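Cyclopropane mycolic acid synthase 1 (Mycobacterium tuberculosis, PDB 1KPH) transfers a methylene group from S-adenosyl-L-methionine to the distal double bond of alpha mycolic acids, forming a cyclopropane ring. Local coordinates at residues 220-225 against 281-286. Sequence-based numbering, arbitrary orientation.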
loop_
_atom_site.group_PDB
_atom_site.type_symbol
_atom_site.label_atom_id
_atom_site.label_comp_id
_atom_site.label_asym_id
_atom_site.label_seq_id
_atom_site.Cartn_x
_atom_site.Cartn_y
_atom_site.Cartn_z
ATOM N N PHE A 220 -13.769 -15.782 -3.642
ATOM C CA PHE A 220 -12.681 -15.529 -4.578
ATOM C C PHE A 220 -11.774 -16.730 -4.781
ATOM O O PHE A 220 -11.667 -17.608 -3.923
ATOM C CB PHE A 220 -11.803 -14.367 -4.111
ATOM C CG PHE A 220 -12.441 -13.024 -4.242
ATOM C CD1 PHE A 220 -12.953 -12.372 -3.126
ATOM C CD2 PHE A 220 -12.507 -12.394 -5.478
ATOM C CE1 PHE A 220 -13.521 -11.108 -3.239
ATOM C CE2 PHE A 220 -13.072 -11.135 -5.605
ATOM C CZ PHE A 220 -13.581 -10.488 -4.482
ATOM N N THR A 221 -11.116 -16.742 -5.933
ATOM C CA THR A 221 -10.165 -17.781 -6.285
ATOM C C THR A 221 -8.834 -17.073 -6.515
ATOM O O THR A 221 -8.676 -16.328 -7.485
ATOM C CB THR A 221 -10.579 -18.509 -7.574
ATOM O OG1 THR A 221 -11.722 -19.335 -7.311
ATOM C CG2 THR A 221 -9.439 -19.370 -8.088
ATOM N N VAL A 222 -7.888 -17.289 -5.607
ATOM C CA VAL A 222 -6.572 -16.672 -5.716
ATOM C C VAL A 222 -5.769 -17.427 -6.769
ATOM O O VAL A 222 -5.228 -18.496 -6.499
ATOM C CB VAL A 222 -5.837 -16.729 -4.363
ATOM C CG1 VAL A 222 -4.506 -15.993 -4.453
ATOM C CG2 VAL A 222 -6.717 -16.130 -3.282
ATOM N N THR A 223 -5.695 -16.862 -7.970
ATOM C CA THR A 223 -4.985 -17.495 -9.078
ATOM C C THR A 223 -3.473 -17.299 -9.094
ATOM O O THR A 223 -2.774 -17.947 -9.874
ATOM C CB THR A 223 -5.568 -17.033 -10.427
ATOM O OG1 THR A 223 -5.572 -15.600 -10.488
ATOM C CG2 THR A 223 -7.000 -17.546 -10.581
ATOM N N ARG A 224 -2.965 -16.403 -8.250
ATOM C CA ARG A 224 -1.524 -16.180 -8.169
ATOM C C ARG A 224 -1.111 -15.339 -6.971
ATOM O O ARG A 224 -1.780 -14.375 -6.607
ATOM C CB ARG A 224 -0.978 -15.512 -9.441
ATOM C CG ARG A 224 0.542 -15.328 -9.391
ATOM C CD ARG A 224 1.114 -14.556 -10.568
ATOM N NE ARG A 224 2.573 -14.496 -10.480
ATOM C CZ ARG A 224 3.351 -13.756 -11.266
ATOM N NH1 ARG A 224 2.818 -12.997 -12.213
ATOM N NH2 ARG A 224 4.667 -13.778 -11.105
ATOM N N VAL A 225 -0.003 -15.730 -6.354
ATOM C CA VAL A 225 0.551 -15.007 -5.221
ATOM C C VAL A 225 2.008 -14.759 -5.607
ATOM O O VAL A 225 2.809 -15.692 -5.661
ATOM C CB VAL A 225 0.500 -15.839 -3.919
ATOM C CG1 VAL A 225 0.964 -14.991 -2.737
ATOM C CG2 VAL A 225 -0.916 -16.345 -3.678
ATOM N N ASN A 281 3.283 -9.508 -0.764
ATOM C CA ASN A 281 2.741 -10.280 -1.872
ATOM C C ASN A 281 1.578 -9.648 -2.612
ATOM O O ASN A 281 0.786 -8.900 -2.035
ATOM C CB ASN A 281 2.283 -11.651 -1.360
ATOM C CG ASN A 281 3.431 -12.520 -0.895
ATOM O OD1 ASN A 281 4.054 -13.219 -1.691
ATOM N ND2 ASN A 281 3.726 -12.468 0.400
ATOM N N GLN A 282 1.485 -9.968 -3.899
ATOM C CA GLN A 282 0.388 -9.499 -4.731
ATOM C C GLN A 282 -0.508 -10.711 -4.975
ATOM O O GLN A 282 -0.065 -11.709 -5.541
ATOM C CB GLN A 282 0.885 -8.973 -6.078
ATOM C CG GLN A 282 1.833 -7.800 -6.003
ATOM C CD GLN A 282 1.821 -6.985 -7.282
ATOM O OE1 GLN A 282 1.648 -7.530 -8.373
ATOM N NE2 GLN A 282 2.013 -5.673 -7.156
ATOM N N PHE A 283 -1.760 -10.623 -4.540
ATOM C CA PHE A 283 -2.708 -11.715 -4.715
ATOM C C PHE A 283 -3.692 -11.380 -5.828
ATOM O O PHE A 283 -4.384 -10.368 -5.770
ATOM C CB PHE A 283 -3.498 -11.951 -3.429
ATOM C CG PHE A 283 -2.659 -12.360 -2.257
ATOM C CD1 PHE A 283 -2.550 -13.701 -1.896
ATOM C CD2 PHE A 283 -2.003 -11.404 -1.486
ATOM C CE1 PHE A 283 -1.801 -14.082 -0.776
ATOM C CE2 PHE A 283 -1.254 -11.773 -0.371
ATOM C CZ PHE A 283 -1.154 -13.114 -0.014
ATOM N N THR A 284 -3.742 -12.225 -6.847
ATOM C CA THR A 284 -4.673 -12.026 -7.947
ATOM C C THR A 284 -5.959 -12.743 -7.536
ATOM O O THR A 284 -6.038 -13.970 -7.578
ATOM C CB THR A 284 -4.132 -12.633 -9.260
ATOM O OG1 THR A 284 -2.906 -11.981 -9.616
ATOM C CG2 THR A 284 -5.136 -12.452 -10.394
ATOM N N CYS A 285 -6.954 -11.968 -7.124
ATOM C CA CYS A 285 -8.224 -12.522 -6.682
ATOM C C CYS A 285 -9.264 -12.514 -7.802
ATOM O O CYS A 285 -9.771 -11.462 -8.190
ATOM C CB CYS A 285 -8.715 -11.732 -5.473
ATOM S SG CYS A 285 -7.488 -11.670 -4.135
ATOM N N GLN A 286 -9.568 -13.705 -8.312
ATOM C CA GLN A 286 -10.521 -13.877 -9.404
ATOM C C GLN A 286 -11.928 -14.242 -8.926
ATOM O O GLN A 286 -12.111 -15.171 -8.136
ATOM C CB GLN A 286 -10.018 -14.965 -10.355
ATOM C CG GLN A 286 -10.894 -15.192 -11.576
ATOM C CD GLN A 286 -10.761 -14.084 -12.593
ATOM O OE1 GLN A 286 -9.659 -13.782 -13.046
ATOM N NE2 GLN A 286 -11.883 -13.472 -12.962
HETATM O O HOH W 1 -7.098 -14.994 -12.517
#
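Thr221 and Gln286 form a hydrogen-bonded antiparallel pair where strands 221-227 and 278-286 lie at one end of the seven-stranded, Rossmann-like methyltransferase sheet, order 3-2-1-4-5-7-6. Strand 278-286 is the reversed strand 7 of that fold; strand 221-227 is one of the sheet's two edge strands within this chain. Thr221 N reaches Gln286 O at 2.9 Å, and Gln286 N returns a bond to Thr221 O. Further along, a beta bulge sets Thr223 and Arg224 together against Thr284: Thr223 N gives its hydrogen to Thr284 O, while Arg224 O accepts from Thr284 N.

Gln286 CB lies 3.4 Å from Thr221 O and also touches Thr223 CG2. CG is anti to the backbone N, then the chain bends at chi2 (74°), bringing the amide round to a water that donates to Gln286 OE1 at 2.9 Å. That water also sits 2.6 Å from Thr223 OG1, bridging the strands. Gln286 NE2 bonds just beyond the segments.

Val222, Val225, Phe283 and Cys285 share the face opposite Thr221 and Gln286, where mainly apolar groups meet; Val222 and Val225 touch helix 208-217. Val222 CG1 comes in plane at the Phe283 ring edge, whereas Val225 CG1 sits over one ring face in a CH-pi contact, 4.0 Å from the centroid.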